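Local coordinates for protein putative P4-specific DNA primase (Enterobacteria phage P4, PDB 1KA8) that primes and unwinds DNA in phage replication, this chain being the winged-helix domain through which it recognises the P4 replication origin, at residues F8-Y22 with I83-W97. Residues are numbered along the deposited sequence; the frame is centred on the assembly and turned at random.
Sequences FIGYLETLPQTSGMY and IQTNLTLKEESYGDW
Met21 O accepts two bonds from one residue, Thr85: its backbone N comes in at 2.7 Å, nearly in line with the carbonyl, and its OG1 at 3.0 Å from above the carbonyl plane. A hydroxyl side chain suits this place because it can donate to Met21 O and accept from Leu87 N, closing an ST turn where strand 82-89 is broken. Beyond the break, Leu87 to Leu89 pair antiparallel with Leu12 to Thr14, the edge strand of the winged-helix sheet; Glu13 and Thr88 exchange both backbone bonds. On the face turned to helices 37-47 and 56-69 lie Leu12, Leu87 and Leu89. Met21, bent at chi3, brings SD and CE against Leu89 CD2. At the far end Lys90, long enough to fold back at chi4 (68°), gives NZ to Gly10 O at 2.7 Å. The edge of the Trp97 indole meets the Tyr11 ring face, NE1 over its centre, with planes 71° apart. Tyr11 OH donates to Asp96 OD2 at 2.6 Å, on the anti side and 31° out of the carboxylate plane, which anchors the hydroxyl end of the ring. Side-chain donors thus supplement the backbone pairing at Met21 O and serve Gly10 O beyond it, while indole and carboxylate together restrain the tyrosine ring's rotation.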
loop_
_atom_site.group_PDB
_atom_site.type_symbol
_atom_site.label_atom_id
_atom_site.label_comp_id
_atom_site.label_asym_id
_atom_site.label_seq_id
_atom_site.Cartn_x
_atom_site.Cartn_y
_atom_site.Cartn_z
ATOM N N PHE A 8 8.072 1.973 -7.331
ATOM C CA PHE A 8 8.911 3.059 -6.869
ATOM C C PHE A 8 9.619 2.631 -5.594
ATOM O O PHE A 8 10.827 2.776 -5.470
ATOM C CB PHE A 8 8.062 4.289 -6.577
ATOM C CG PHE A 8 8.794 5.365 -5.820
ATOM C CD1 PHE A 8 9.626 6.262 -6.484
ATOM C CD2 PHE A 8 8.648 5.482 -4.437
ATOM C CE1 PHE A 8 10.299 7.260 -5.786
ATOM C CE2 PHE A 8 9.314 6.471 -3.736
ATOM C CZ PHE A 8 10.140 7.361 -4.414
ATOM N N ILE A 9 8.858 2.109 -4.643
ATOM C CA ILE A 9 9.424 1.668 -3.370
ATOM C C ILE A 9 10.507 0.610 -3.589
ATOM O O ILE A 9 11.271 0.263 -2.681
ATOM C CB ILE A 9 8.317 1.103 -2.461
ATOM C CG1 ILE A 9 7.150 2.091 -2.392
ATOM C CG2 ILE A 9 8.857 0.826 -1.079
ATOM C CD1 ILE A 9 7.538 3.487 -2.037
ATOM N N GLY A 10 10.567 0.106 -4.815
ATOM C CA GLY A 10 11.555 -0.898 -5.156
ATOM C C GLY A 10 12.927 -0.285 -5.345
ATOM O O GLY A 10 13.935 -0.977 -5.303
ATOM N N TYR A 11 12.956 1.023 -5.569
ATOM C CA TYR A 11 14.196 1.759 -5.755
ATOM C C TYR A 11 14.665 2.341 -4.431
ATOM O O TYR A 11 15.477 3.256 -4.419
ATOM C CB TYR A 11 13.989 2.911 -6.726
ATOM C CG TYR A 11 13.890 2.522 -8.169
ATOM C CD1 TYR A 11 15.027 2.204 -8.903
ATOM C CD2 TYR A 11 12.667 2.518 -8.819
ATOM C CE1 TYR A 11 14.945 1.899 -10.253
ATOM C CE2 TYR A 11 12.577 2.215 -10.166
ATOM C CZ TYR A 11 13.717 1.911 -10.872
ATOM O OH TYR A 11 13.618 1.646 -12.209
ATOM N N LEU A 12 14.169 1.826 -3.317
ATOM C CA LEU A 12 14.579 2.374 -2.033
ATOM C C LEU A 12 15.380 1.422 -1.159
ATOM O O LEU A 12 15.137 0.212 -1.163
ATOM C CB LEU A 12 13.353 2.843 -1.258
ATOM C CG LEU A 12 12.461 3.873 -1.949
ATOM C CD1 LEU A 12 11.327 4.195 -1.015
ATOM C CD2 LEU A 12 13.230 5.148 -2.272
ATOM N N GLU A 13 16.333 1.986 -0.409
ATOM C CA GLU A 13 17.187 1.237 0.519
ATOM C C GLU A 13 17.130 1.886 1.883
ATOM O O GLU A 13 16.948 3.104 2.001
ATOM C CB GLU A 13 18.647 1.268 0.102
ATOM C CG GLU A 13 18.944 0.848 -1.312
ATOM C CD GLU A 13 20.352 1.270 -1.738
ATOM O OE1 GLU A 13 20.801 2.341 -1.258
ATOM O OE2 GLU A 13 20.994 0.551 -2.554
ATOM N N THR A 14 17.310 1.069 2.912
ATOM C CA THR A 14 17.313 1.554 4.292
ATOM C C THR A 14 18.719 1.886 4.798
ATOM O O THR A 14 19.702 1.278 4.379
ATOM C CB THR A 14 16.771 0.521 5.255
ATOM O OG1 THR A 14 17.049 -0.785 4.738
ATOM C CG2 THR A 14 15.293 0.721 5.475
ATOM N N LEU A 15 18.795 2.849 5.716
ATOM C CA LEU A 15 20.047 3.291 6.332
ATOM C C LEU A 15 20.128 2.812 7.788
ATOM O O LEU A 15 19.112 2.675 8.472
ATOM C CB LEU A 15 20.138 4.823 6.321
ATOM C CG LEU A 15 20.420 5.598 5.032
ATOM C CD1 LEU A 15 20.292 7.092 5.295
ATOM C CD2 LEU A 15 21.810 5.267 4.529
ATOM N N PRO A 16 21.351 2.587 8.291
ATOM C CA PRO A 16 21.592 2.126 9.662
ATOM C C PRO A 16 20.902 3.010 10.692
ATOM O O PRO A 16 20.647 2.593 11.824
ATOM C CB PRO A 16 23.105 2.196 9.781
ATOM C CG PRO A 16 23.573 2.008 8.365
ATOM C CD PRO A 16 22.625 2.870 7.608
ATOM N N GLN A 17 20.611 4.240 10.290
ATOM C CA GLN A 17 19.961 5.196 11.174
ATOM C C GLN A 17 19.098 6.214 10.423
ATOM O O GLN A 17 19.289 6.501 9.226
ATOM C CB GLN A 17 20.999 5.933 12.054
ATOM C CG GLN A 17 22.005 6.807 11.302
ATOM C CD GLN A 17 22.980 5.985 10.477
ATOM O OE1 GLN A 17 23.725 6.518 9.656
ATOM N NE2 GLN A 17 22.984 4.680 10.700
ATOM N N THR A 18 18.147 6.760 11.164
ATOM C CA THR A 18 17.226 7.716 10.627
ATOM C C THR A 18 17.930 9.012 10.187
ATOM O O THR A 18 17.824 10.060 10.832
ATOM C CB THR A 18 16.100 7.939 11.668
ATOM O OG1 THR A 18 15.317 9.075 11.305
ATOM C CG2 THR A 18 16.673 8.106 13.062
ATOM N N SER A 19 18.661 8.930 9.074
ATOM C CA SER A 19 19.358 10.097 8.550
ATOM C C SER A 19 19.300 10.183 7.022
ATOM O O SER A 19 20.091 10.896 6.408
ATOM C CB SER A 19 20.823 10.102 9.006
ATOM O OG SER A 19 21.597 9.149 8.285
ATOM N N GLY A 20 18.371 9.468 6.404
ATOM C CA GLY A 20 18.270 9.525 4.956
ATOM C C GLY A 20 17.393 10.662 4.450
ATOM O O GLY A 20 17.408 11.769 5.006
ATOM N N MET A 21 16.623 10.381 3.396
ATOM C CA MET A 21 15.725 11.359 2.785
ATOM C C MET A 21 14.679 11.944 3.716
ATOM O O MET A 21 14.330 11.366 4.746
ATOM C CB MET A 21 15.001 10.732 1.593
ATOM C CG MET A 21 15.874 10.549 0.399
ATOM S SD MET A 21 15.180 9.438 -0.788
ATOM C CE MET A 21 14.677 10.679 -1.979
ATOM N N TYR A 22 14.184 13.108 3.336
ATOM C CA TYR A 22 13.136 13.768 4.091
ATOM C C TYR A 22 11.773 13.511 3.383
ATOM O O TYR A 22 11.672 13.472 2.140
ATOM C CB TYR A 22 13.410 15.275 4.161
ATOM C CG TYR A 22 14.293 15.743 5.311
ATOM C CD1 TYR A 22 15.680 15.840 5.173
ATOM C CD2 TYR A 22 13.720 16.168 6.518
ATOM C CE1 TYR A 22 16.472 16.366 6.209
ATOM C CE2 TYR A 22 14.494 16.689 7.558
ATOM C CZ TYR A 22 15.872 16.794 7.403
ATOM O OH TYR A 22 16.624 17.344 8.439
ATOM N N ILE A 83 10.149 15.774 8.832
ATOM C CA ILE A 83 10.312 14.360 9.144
ATOM C C ILE A 83 11.378 13.770 8.248
ATOM O O ILE A 83 11.322 13.898 7.021
ATOM C CB ILE A 83 9.001 13.560 8.977
ATOM C CG1 ILE A 83 8.014 13.942 10.084
ATOM C CG2 ILE A 83 9.286 12.066 9.070
ATOM C CD1 ILE A 83 7.601 15.414 10.098
ATOM N N GLN A 84 12.369 13.143 8.874
ATOM C CA GLN A 84 13.451 12.531 8.122
ATOM C C GLN A 84 13.374 11.025 8.257
ATOM O O GLN A 84 13.106 10.497 9.337
ATOM C CB GLN A 84 14.811 13.018 8.608
ATOM C CG GLN A 84 15.917 12.513 7.727
ATOM C CD GLN A 84 17.260 13.024 8.128
ATOM O OE1 GLN A 84 18.249 12.774 7.442
ATOM N NE2 GLN A 84 17.319 13.745 9.244
ATOM N N THR A 85 13.613 10.338 7.148
ATOM C CA THR A 85 13.540 8.885 7.131
ATOM C C THR A 85 14.922 8.248 7.154
ATOM O O THR A 85 15.932 8.933 7.257
ATOM C CB THR A 85 12.780 8.385 5.874
ATOM O OG1 THR A 85 13.640 8.435 4.726
ATOM C CG2 THR A 85 11.564 9.254 5.620
ATOM N N ASN A 86 14.958 6.931 7.061
ATOM C CA ASN A 86 16.211 6.213 7.045
ATOM C C ASN A 86 16.288 5.582 5.670
ATOM O O ASN A 86 16.732 4.436 5.527
ATOM C CB ASN A 86 16.199 5.110 8.088
ATOM C CG ASN A 86 15.205 4.021 7.754
ATOM O OD1 ASN A 86 14.022 4.293 7.599
ATOM N ND2 ASN A 86 15.678 2.786 7.630
ATOM N N LEU A 87 15.859 6.318 4.651
ATOM C CA LEU A 87 15.869 5.747 3.312
ATOM C C LEU A 87 16.652 6.547 2.285
ATOM O O LEU A 87 16.770 7.770 2.386
ATOM C CB LEU A 87 14.427 5.583 2.818
ATOM C CG LEU A 87 13.415 4.994 3.805
ATOM C CD1 LEU A 87 12.001 5.418 3.408
ATOM C CD2 LEU A 87 13.566 3.477 3.862
ATOM N N THR A 88 17.180 5.840 1.286
ATOM C CA THR A 88 17.916 6.483 0.201
ATOM C C THR A 88 17.627 5.757 -1.095
ATOM O O THR A 88 17.206 4.592 -1.085
ATOM C CB THR A 88 19.451 6.463 0.413
ATOM O OG1 THR A 88 19.975 5.177 0.049
ATOM C CG2 THR A 88 19.784 6.730 1.852
ATOM N N LEU A 89 17.872 6.434 -2.210
ATOM C CA LEU A 89 17.619 5.821 -3.506
ATOM C C LEU A 89 18.734 4.877 -3.917
ATOM O O LEU A 89 19.904 5.213 -3.797
ATOM C CB LEU A 89 17.456 6.873 -4.620
ATOM C CG LEU A 89 16.572 8.102 -4.425
ATOM C CD1 LEU A 89 16.177 8.603 -5.787
ATOM C CD2 LEU A 89 15.351 7.773 -3.584
ATOM N N LYS A 90 18.361 3.693 -4.392
ATOM C CA LYS A 90 19.330 2.725 -4.879
ATOM C C LYS A 90 19.986 3.393 -6.084
ATOM O O LYS A 90 19.459 4.356 -6.616
ATOM C CB LYS A 90 18.644 1.437 -5.346
ATOM C CG LYS A 90 17.939 0.635 -4.260
ATOM C CD LYS A 90 17.477 -0.702 -4.831
ATOM C CE LYS A 90 16.891 -1.625 -3.770
ATOM N NZ LYS A 90 15.581 -1.156 -3.189
ATOM N N GLU A 91 21.134 2.882 -6.517
ATOM C CA GLU A 91 21.861 3.458 -7.656
ATOM C C GLU A 91 21.100 3.379 -8.992
ATOM O O GLU A 91 21.184 4.308 -9.786
ATOM C CB GLU A 91 23.233 2.771 -7.812
ATOM C CG GLU A 91 23.147 1.426 -8.568
ATOM C CD GLU A 91 24.453 0.633 -8.625
ATOM O OE1 GLU A 91 25.503 1.214 -9.008
ATOM O OE2 GLU A 91 24.419 -0.583 -8.297
ATOM N N GLU A 92 20.372 2.287 -9.247
ATOM C CA GLU A 92 19.652 2.155 -10.507
ATOM C C GLU A 92 18.673 3.306 -10.719
ATOM O O GLU A 92 18.316 3.642 -11.856
ATOM C CB GLU A 92 18.939 0.805 -10.583
ATOM C CG GLU A 92 18.604 0.172 -9.250
ATOM C CD GLU A 92 19.761 -0.627 -8.665
ATOM O OE1 GLU A 92 20.698 -0.017 -8.107
ATOM O OE2 GLU A 92 19.735 -1.874 -8.763
ATOM N N SER A 93 18.265 3.941 -9.629
ATOM C CA SER A 93 17.343 5.044 -9.768
ATOM C C SER A 93 17.959 6.138 -10.631
ATOM O O SER A 93 17.290 6.713 -11.495
ATOM C CB SER A 93 16.942 5.579 -8.396
ATOM O OG SER A 93 18.074 5.979 -7.662
ATOM N N TYR A 94 19.248 6.388 -10.428
ATOM C CA TYR A 94 19.938 7.428 -11.172
ATOM C C TYR A 94 19.884 7.293 -12.696
ATOM O O TYR A 94 19.687 8.295 -13.402
ATOM C CB TYR A 94 21.370 7.558 -10.647
ATOM C CG TYR A 94 21.415 7.835 -9.140
ATOM C CD1 TYR A 94 21.353 6.787 -8.215
ATOM C CD2 TYR A 94 21.511 9.142 -8.641
ATOM C CE1 TYR A 94 21.394 7.025 -6.827
ATOM C CE2 TYR A 94 21.549 9.393 -7.256
ATOM C CZ TYR A 94 21.493 8.329 -6.352
ATOM O OH TYR A 94 21.553 8.545 -4.982
ATOM N N GLY A 95 20.015 6.078 -13.210
ATOM C CA GLY A 95 19.958 5.917 -14.651
ATOM C C GLY A 95 18.548 5.722 -15.182
ATOM O O GLY A 95 18.222 6.138 -16.309
ATOM N N ASP A 96 17.704 5.100 -14.361
ATOM C CA ASP A 96 16.323 4.820 -14.743
ATOM C C ASP A 96 15.373 6.020 -14.872
ATOM O O ASP A 96 14.828 6.281 -15.945
ATOM C CB ASP A 96 15.711 3.800 -13.770
ATOM C CG ASP A 96 16.330 2.415 -13.907
ATOM O OD1 ASP A 96 17.123 2.200 -14.857
ATOM O OD2 ASP A 96 16.019 1.534 -13.073
ATOM N N TRP A 97 15.185 6.766 -13.795
ATOM C CA TRP A 97 14.255 7.865 -13.866
ATOM C C TRP A 97 14.643 9.165 -13.198
ATOM O O TRP A 97 14.094 10.208 -13.556
ATOM C CB TRP A 97 12.963 7.398 -13.282
ATOM C CG TRP A 97 13.212 6.660 -12.044
ATOM C CD1 TRP A 97 13.487 5.322 -11.918
ATOM C CD2 TRP A 97 13.201 7.201 -10.728
ATOM N NE1 TRP A 97 13.636 4.999 -10.593
ATOM C CE2 TRP A 97 13.466 6.133 -9.838
ATOM C CE3 TRP A 97 12.990 8.484 -10.212
ATOM C CZ2 TRP A 97 13.519 6.309 -8.450
ATOM C CZ3 TRP A 97 13.046 8.665 -8.835
ATOM C CH2 TRP A 97 13.309 7.576 -7.966
#